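Long-range contact in outer membrane protein YopM (PDB 1JL5), which is a leucine-rich repeat effector of Yersinia pestis that probably alters host cell physiology to promote bacterial survival in host tissues: residues K208-E218 against L227-F238. Residues are numbered along the deposited sequence; the frame is centred on the assembly and turned at random.
Sequences KKLPDLPLSLE and LEELPELQNLPF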
ATOM      1  N   LYS A 208     -27.195   2.755  16.666  1.00 27.91           N
ATOM      2  CA  LYS A 208     -26.622   2.670  17.996  1.00 31.26           C
ATOM      3  C   LYS A 208     -27.044   1.309  18.510  1.00 30.36           C
ATOM      4  O   LYS A 208     -26.356   0.690  19.323  1.00 31.23           O
ATOM      5  CB  LYS A 208     -27.159   3.768  18.906  1.00 32.87           C
ATOM      6  CG  LYS A 208     -26.656   5.150  18.552  1.00 36.97           C
ATOM      7  CD  LYS A 208     -26.993   6.128  19.656  1.00 39.34           C
ATOM      8  CE  LYS A 208     -26.465   7.515  19.350  1.00 41.15           C
ATOM      9  NZ  LYS A 208     -26.728   8.454  20.479  1.00 42.58           N
ATOM     10  N   LYS A 209     -28.184   0.849  18.015  1.00 29.30           N
ATOM     11  CA  LYS A 209     -28.708  -0.448  18.397  1.00 31.51           C
ATOM     12  C   LYS A 209     -29.354  -1.092  17.195  1.00 29.40           C
ATOM     13  O   LYS A 209     -29.721  -0.427  16.238  1.00 28.68           O
ATOM     14  CB  LYS A 209     -29.757  -0.295  19.506  1.00 34.99           C
ATOM     15  CG  LYS A 209     -29.202   0.285  20.797  1.00 42.61           C
ATOM     16  CD  LYS A 209     -30.243   0.297  21.914  1.00 48.05           C
ATOM     17  CE  LYS A 209     -29.646   0.852  23.203  1.00 50.47           C
ATOM     18  NZ  LYS A 209     -30.617   0.842  24.332  1.00 53.18           N
ATOM     19  N   LEU A 210     -29.453  -2.405  17.235  1.00 28.64           N
ATOM     20  CA  LEU A 210     -30.102  -3.127  16.170  1.00 28.01           C
ATOM     21  C   LEU A 210     -31.404  -3.566  16.783  1.00 27.77           C
ATOM     22  O   LEU A 210     -31.457  -3.887  17.968  1.00 28.56           O
ATOM     23  CB  LEU A 210     -29.301  -4.360  15.764  1.00 26.14           C
ATOM     24  CG  LEU A 210     -27.957  -4.077  15.099  1.00 27.81           C
ATOM     25  CD1 LEU A 210     -27.266  -5.395  14.795  1.00 26.94           C
ATOM     26  CD2 LEU A 210     -28.170  -3.271  13.830  1.00 25.81           C
ATOM     27  N   PRO A 211     -32.485  -3.545  16.002  1.00 28.61           N
ATOM     28  CA  PRO A 211     -33.763  -3.976  16.565  1.00 27.37           C
ATOM     29  C   PRO A 211     -33.583  -5.452  16.901  1.00 28.59           C
ATOM     30  O   PRO A 211     -32.611  -6.067  16.462  1.00 27.87           O
ATOM     31  CB  PRO A 211     -34.727  -3.773  15.404  1.00 27.45           C
ATOM     32  CG  PRO A 211     -34.113  -2.625  14.646  1.00 28.81           C
ATOM     33  CD  PRO A 211     -32.650  -3.002  14.643  1.00 27.43           C
ATOM     34  N   ASP A 212     -34.492  -6.027  17.678  1.00 28.04           N
ATOM     35  CA  ASP A 212     -34.363  -7.442  17.963  1.00 28.63           C
ATOM     36  C   ASP A 212     -34.414  -8.091  16.595  1.00 28.09           C
ATOM     37  O   ASP A 212     -35.149  -7.650  15.717  1.00 27.45           O
ATOM     38  CB  ASP A 212     -35.501  -7.933  18.851  1.00 30.93           C
ATOM     39  CG  ASP A 212     -35.396  -7.395  20.259  1.00 33.25           C
ATOM     40  OD1 ASP A 212     -34.278  -7.427  20.808  1.00 36.17           O
ATOM     41  OD2 ASP A 212     -36.418  -6.947  20.815  1.00 39.90           O
ATOM     42  N   LEU A 213     -33.618  -9.129  16.410  1.00 28.10           N
ATOM     43  CA  LEU A 213     -33.544  -9.786  15.128  1.00 28.58           C
ATOM     44  C   LEU A 213     -34.586 -10.868  14.935  1.00 29.80           C
ATOM     45  O   LEU A 213     -34.983 -11.547  15.882  1.00 30.43           O
ATOM     46  CB  LEU A 213     -32.140 -10.356  14.941  1.00 27.35           C
ATOM     47  CG  LEU A 213     -31.045  -9.316  15.210  1.00 26.84           C
ATOM     48  CD1 LEU A 213     -29.675  -9.938  14.999  1.00 26.57           C
ATOM     49  CD2 LEU A 213     -31.244  -8.113  14.291  1.00 26.30           C
ATOM     50  N   PRO A 214     -35.049 -11.037  13.689  1.00 30.11           N
ATOM     51  CA  PRO A 214     -36.052 -12.048  13.366  1.00 29.29           C
ATOM     52  C   PRO A 214     -35.453 -13.439  13.458  1.00 29.78           C
ATOM     53  O   PRO A 214     -34.296 -13.663  13.100  1.00 28.85           O
ATOM     54  CB  PRO A 214     -36.457 -11.686  11.945  1.00 29.33           C
ATOM     55  CG  PRO A 214     -35.179 -11.163  11.374  1.00 30.22           C
ATOM     56  CD  PRO A 214     -34.672 -10.273  12.486  1.00 29.22           C
ATOM     57  N   LEU A 215     -36.254 -14.370  13.948  1.00 30.50           N
ATOM     58  CA  LEU A 215     -35.840 -15.750  14.096  1.00 30.59           C
ATOM     59  C   LEU A 215     -35.271 -16.281  12.788  1.00 28.35           C
ATOM     60  O   LEU A 215     -34.401 -17.146  12.774  1.00 29.13           O
ATOM     61  CB  LEU A 215     -37.047 -16.594  14.498  1.00 33.49           C
ATOM     62  CG  LEU A 215     -36.816 -18.095  14.636  1.00 36.93           C
ATOM     63  CD1 LEU A 215     -35.970 -18.347  15.870  1.00 38.07           C
ATOM     64  CD2 LEU A 215     -38.157 -18.814  14.750  1.00 38.12           C
ATOM     65  N   SER A 216     -35.779 -15.761  11.683  1.00 26.78           N
ATOM     66  CA  SER A 216     -35.345 -16.209  10.370  1.00 25.99           C
ATOM     67  C   SER A 216     -33.977 -15.694   9.952  1.00 24.79           C
ATOM     68  O   SER A 216     -33.367 -16.240   9.036  1.00 25.77           O
ATOM     69  CB  SER A 216     -36.366 -15.776   9.325  1.00 25.48           C
ATOM     70  OG  SER A 216     -36.551 -14.375   9.384  1.00 28.20           O
ATOM     71  N   LEU A 217     -33.490 -14.655  10.619  1.00 24.26           N
ATOM     72  CA  LEU A 217     -32.210 -14.067  10.240  1.00 22.71           C
ATOM     73  C   LEU A 217     -31.076 -15.073  10.144  1.00 22.49           C
ATOM     74  O   LEU A 217     -30.807 -15.824  11.072  1.00 22.26           O
ATOM     75  CB  LEU A 217     -31.819 -12.953  11.216  1.00 23.18           C
ATOM     76  CG  LEU A 217     -30.801 -11.961  10.643  1.00 23.16           C
ATOM     77  CD1 LEU A 217     -31.433 -11.243   9.447  1.00 21.60           C
ATOM     78  CD2 LEU A 217     -30.387 -10.957  11.703  1.00 23.19           C
ATOM     79  N   GLU A 218     -30.411 -15.087   9.002  1.00 23.02           N
ATOM     80  CA  GLU A 218     -29.296 -15.991   8.805  1.00 26.38           C
ATOM     81  C   GLU A 218     -28.033 -15.166   8.773  1.00 25.02           C
ATOM     82  O   GLU A 218     -26.939 -15.648   9.057  1.00 26.83           O
ATOM     83  CB  GLU A 218     -29.444 -16.731   7.483  1.00 27.95           C
ATOM     84  CG  GLU A 218     -30.787 -17.406   7.326  1.00 32.97           C
ATOM     85  CD  GLU A 218     -30.825 -18.311   6.125  1.00 35.12           C
ATOM     86  OE1 GLU A 218     -30.223 -17.946   5.095  1.00 36.37           O
ATOM     87  OE2 GLU A 218     -31.461 -19.381   6.207  1.00 41.60           O
ATOM     88  N   LEU A 227     -23.031   0.725  17.114  1.00 23.59           N
ATOM     89  CA  LEU A 227     -23.702  -0.230  17.972  1.00 24.02           C
ATOM     90  C   LEU A 227     -22.957  -0.357  19.280  1.00 25.05           C
ATOM     91  O   LEU A 227     -21.789  -0.754  19.307  1.00 23.86           O
ATOM     92  CB  LEU A 227     -23.779  -1.589  17.284  1.00 23.02           C
ATOM     93  CG  LEU A 227     -24.603  -1.587  15.999  1.00 22.87           C
ATOM     94  CD1 LEU A 227     -24.565  -2.965  15.360  1.00 23.27           C
ATOM     95  CD2 LEU A 227     -26.031  -1.171  16.322  1.00 23.57           C
ATOM     96  N   GLU A 228     -23.646  -0.001  20.359  1.00 27.30           N
ATOM     97  CA  GLU A 228     -23.097  -0.070  21.706  1.00 29.81           C
ATOM     98  C   GLU A 228     -23.113  -1.530  22.088  1.00 28.48           C
ATOM     99  O   GLU A 228     -22.303  -1.996  22.876  1.00 29.85           O
ATOM    100  CB  GLU A 228     -23.991   0.690  22.683  1.00 34.48           C
ATOM    101  CG  GLU A 228     -24.248   2.146  22.343  1.00 42.68           C
ATOM    102  CD  GLU A 228     -23.023   3.010  22.525  1.00 46.68           C
ATOM    103  OE1 GLU A 228     -22.305   2.809  23.526  1.00 48.58           O
ATOM    104  OE2 GLU A 228     -22.792   3.894  21.678  1.00 51.77           O
ATOM    105  N   GLU A 229     -24.068  -2.245  21.518  1.00 28.79           N
ATOM    106  CA  GLU A 229     -24.230  -3.655  21.795  1.00 30.28           C
ATOM    107  C   GLU A 229     -25.032  -4.272  20.678  1.00 28.65           C
ATOM    108  O   GLU A 229     -25.658  -3.574  19.885  1.00 28.54           O
ATOM    109  CB  GLU A 229     -24.982  -3.849  23.109  1.00 32.21           C
ATOM    110  CG  GLU A 229     -26.318  -3.138  23.121  1.00 37.77           C
ATOM    111  CD  GLU A 229     -27.101  -3.356  24.396  1.00 40.42           C
ATOM    112  OE1 GLU A 229     -26.503  -3.255  25.490  1.00 41.30           O
ATOM    113  OE2 GLU A 229     -28.320  -3.615  24.298  1.00 44.10           O
ATOM    114  N   LEU A 230     -25.001  -5.593  20.622  1.00 27.36           N
ATOM    115  CA  LEU A 230     -25.750  -6.325  19.628  1.00 26.83           C
ATOM    116  C   LEU A 230     -27.014  -6.770  20.337  1.00 25.45           C
ATOM    117  O   LEU A 230     -27.027  -6.913  21.553  1.00 25.39           O
ATOM    118  CB  LEU A 230     -24.952  -7.540  19.161  1.00 26.14           C
ATOM    119  CG  LEU A 230     -23.699  -7.217  18.348  1.00 26.57           C
ATOM    120  CD1 LEU A 230     -23.016  -8.508  17.911  1.00 25.71           C
ATOM    121  CD2 LEU A 230     -24.096  -6.385  17.137  1.00 26.28           C
ATOM    122  N   PRO A 231     -28.107  -6.964  19.594  1.00 24.61           N
ATOM    123  CA  PRO A 231     -29.315  -7.400  20.292  1.00 24.32           C
ATOM    124  C   PRO A 231     -29.103  -8.853  20.690  1.00 25.31           C
ATOM    125  O   PRO A 231     -28.063  -9.441  20.382  1.00 23.93           O
ATOM    126  CB  PRO A 231     -30.392  -7.246  19.232  1.00 23.46           C
ATOM    127  CG  PRO A 231     -29.649  -7.583  17.977  1.00 24.28           C
ATOM    128  CD  PRO A 231     -28.348  -6.830  18.149  1.00 22.86           C
ATOM    129  N   GLU A 232     -30.071  -9.435  21.382  1.00 25.19           N
ATOM    130  CA  GLU A 232     -29.927 -10.819  21.768  1.00 27.28           C
ATOM    131  C   GLU A 232     -29.764 -11.634  20.498  1.00 24.89           C
ATOM    132  O   GLU A 232     -30.508 -11.454  19.539  1.00 26.30           O
ATOM    133  CB  GLU A 232     -31.142 -11.288  22.547  1.00 29.35           C
ATOM    134  CG  GLU A 232     -31.018 -12.725  22.988  1.00 35.49           C
ATOM    135  CD  GLU A 232     -31.937 -13.045  24.127  1.00 37.41           C
ATOM    136  OE1 GLU A 232     -33.113 -12.627  24.065  1.00 38.76           O
ATOM    137  OE2 GLU A 232     -31.483 -13.715  25.078  1.00 40.56           O
ATOM    138  N   LEU A 233     -28.792 -12.533  20.497  1.00 23.78           N
ATOM    139  CA  LEU A 233     -28.504 -13.341  19.324  1.00 24.74           C
ATOM    140  C   LEU A 233     -28.675 -14.830  19.534  1.00 25.28           C
ATOM    141  O   LEU A 233     -28.886 -15.574  18.579  1.00 26.40           O
ATOM    142  CB  LEU A 233     -27.059 -13.106  18.896  1.00 23.80           C
ATOM    143  CG  LEU A 233     -26.614 -11.659  18.705  1.00 23.53           C
ATOM    144  CD1 LEU A 233     -25.088 -11.604  18.585  1.00 22.28           C
ATOM    145  CD2 LEU A 233     -27.290 -11.088  17.473  1.00 22.86           C
ATOM    146  N   GLN A 234     -28.569 -15.266  20.783  1.00 24.99           N
ATOM    147  CA  GLN A 234     -28.636 -16.680  21.087  1.00 26.40           C
ATOM    148  C   GLN A 234     -29.908 -17.382  20.664  1.00 27.07           C
ATOM    149  O   GLN A 234     -29.911 -18.594  20.477  1.00 26.67           O
ATOM    150  CB  GLN A 234     -28.386 -16.903  22.571  1.00 26.54           C
ATOM    151  CG  GLN A 234     -29.495 -16.440  23.468  1.00 26.64           C
ATOM    152  CD  GLN A 234     -29.061 -16.445  24.903  1.00 28.49           C
ATOM    153  OE1 GLN A 234     -28.436 -17.398  25.362  1.00 31.32           O
ATOM    154  NE2 GLN A 234     -29.382 -15.381  25.627  1.00 28.77           N
ATOM    155  N   ASN A 235     -30.987 -16.629  20.501  1.00 28.29           N
ATOM    156  CA  ASN A 235     -32.244 -17.234  20.102  1.00 29.78           C
ATOM    157  C   ASN A 235     -32.448 -17.152  18.606  1.00 30.51           C
ATOM    158  O   ASN A 235     -33.564 -17.281  18.113  1.00 30.27           O
ATOM    159  CB  ASN A 235     -33.394 -16.565  20.840  1.00 30.19           C
ATOM    160  CG  ASN A 235     -33.237 -16.669  22.333  1.00 31.08           C
ATOM    161  OD1 ASN A 235     -32.886 -17.729  22.847  1.00 32.60           O
ATOM    162  ND2 ASN A 235     -33.489 -15.573  23.042  1.00 33.83           N
ATOM    163  N   LEU A 236     -31.353 -16.935  17.887  1.00 30.36           N
ATOM    164  CA  LEU A 236     -31.397 -16.856  16.436  1.00 30.82           C
ATOM    165  C   LEU A 236     -30.675 -18.095  15.942  1.00 30.53           C
ATOM    166  O   LEU A 236     -29.484 -18.069  15.648  1.00 32.13           O
ATOM    167  CB  LEU A 236     -30.707 -15.577  15.963  1.00 30.44           C
ATOM    168  CG  LEU A 236     -31.329 -14.339  16.617  1.00 30.21           C
ATOM    169  CD1 LEU A 236     -30.598 -13.080  16.169  1.00 28.88           C
ATOM    170  CD2 LEU A 236     -32.806 -14.271  16.253  1.00 26.96           C
ATOM    171  N   PRO A 237     -31.404 -19.213  15.853  1.00 30.98           N
ATOM    172  CA  PRO A 237     -30.865 -20.496  15.408  1.00 30.75           C
ATOM    173  C   PRO A 237     -30.359 -20.518  13.981  1.00 28.62           C
ATOM    174  O   PRO A 237     -29.554 -21.365  13.621  1.00 30.11           O
ATOM    175  CB  PRO A 237     -32.041 -21.450  15.617  1.00 30.61           C
ATOM    176  CG  PRO A 237     -33.204 -20.589  15.295  1.00 30.99           C
ATOM    177  CD  PRO A 237     -32.865 -19.301  16.031  1.00 31.66           C
ATOM    178  N   PHE A 238     -30.820 -19.580  13.168  1.00 27.90           N
ATOM    179  CA  PHE A 238     -30.413 -19.559  11.777  1.00 26.63           C
ATOM    180  C   PHE A 238     -29.399 -18.474  11.479  1.00 25.82           C
ATOM    181  O   PHE A 238     -28.881 -18.392  10.368  1.00 25.36           O
ATOM    182  CB  PHE A 238     -31.648 -19.396  10.897  1.00 28.53           C
ATOM    183  CG  PHE A 238     -32.738 -20.372  11.219  1.00 31.33           C
ATOM    184  CD1 PHE A 238     -32.532 -21.739  11.050  1.00 32.19           C
ATOM    185  CD2 PHE A 238     -33.953 -19.932  11.732  1.00 32.81           C
ATOM    186  CE1 PHE A 238     -33.523 -22.655  11.392  1.00 33.68           C
ATOM    187  CE2 PHE A 238     -34.953 -20.839  12.077  1.00 34.35           C
ATOM    188  CZ  PHE A 238     -34.736 -22.205  11.905  1.00 33.61           C
TER
HETATM  189  O   HOH W   1     -28.257  -3.667  19.220  1.00 22.81           O
HETATM  190  O   HOH W   2     -32.225  -7.979  22.296  1.00 33.00           O
HETATM  191  O   HOH W   3     -32.438 -10.062  18.710  1.00 22.59           O
HETATM  192  O   HOH W   4     -31.886 -17.071  13.244  1.00 31.10           O
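On the convex side of the leucine-rich repeat solenoid, residues 208-218 and 227-238 run side by side as neighbouring, mostly extended return segments of successive coils, with Leu210 over Leu227 and Pro231. The leucine side chains cross at about a right angle, and Leu210 CG lies 3.6 Å from Leu227 CD1. Leu210 CB also meets Pro231 CD. The Pro231 ring wedges between Leu210 and Leu213, its CG 3.6 Å from Leu213 CG. Leu213 carries the next layer. With CG beside the backbone N (chi1 -51°), its CD1 meets CD2 of Leu233 and CD1 of Leu236. Packing is tight here: Leu236 CD1 is 3.4 Å from Leu213 CB. Leu210 and Leu213 also touch Ile220 of strand 219-221, which joins this layer to the core of the coil.

One direct hydrogen bond links the backbones, from Glu228 N to Lys208 O (3.0 Å, 158° at the hydrogen). Glu228 OE1 forms salt bridges with Lys250 and with Arg310 of the second subunit. Elsewhere water links the two segments. One accepts from Leu210 N and donates to Glu229 O; another does the same between Leu213 N and Glu232 O. A third donates to the carboxylate oxygen Asp212 OD1 and accepts from Glu232 N. A fourth accepts from Phe238 N and donates to both Leu215 O and Leu217 O, so it spans the coils where they turn toward the strands.

At that turn Leu215 O approaches the edge of the Phe238 ring in its plane, 3.0 Å from CD2. Pro237 CG sits 3.6 Å above one face of the Phe238 ring, offset toward its rim. Type I turns at Pro214-Leu217 and Leu233-Leu236 precede strands 219-221 and 241-243. Leucines packed coil on coil toward the interior, with extended proline-containing backbones joined by water, are typical of the convex face of a leucine-rich repeat solenoid.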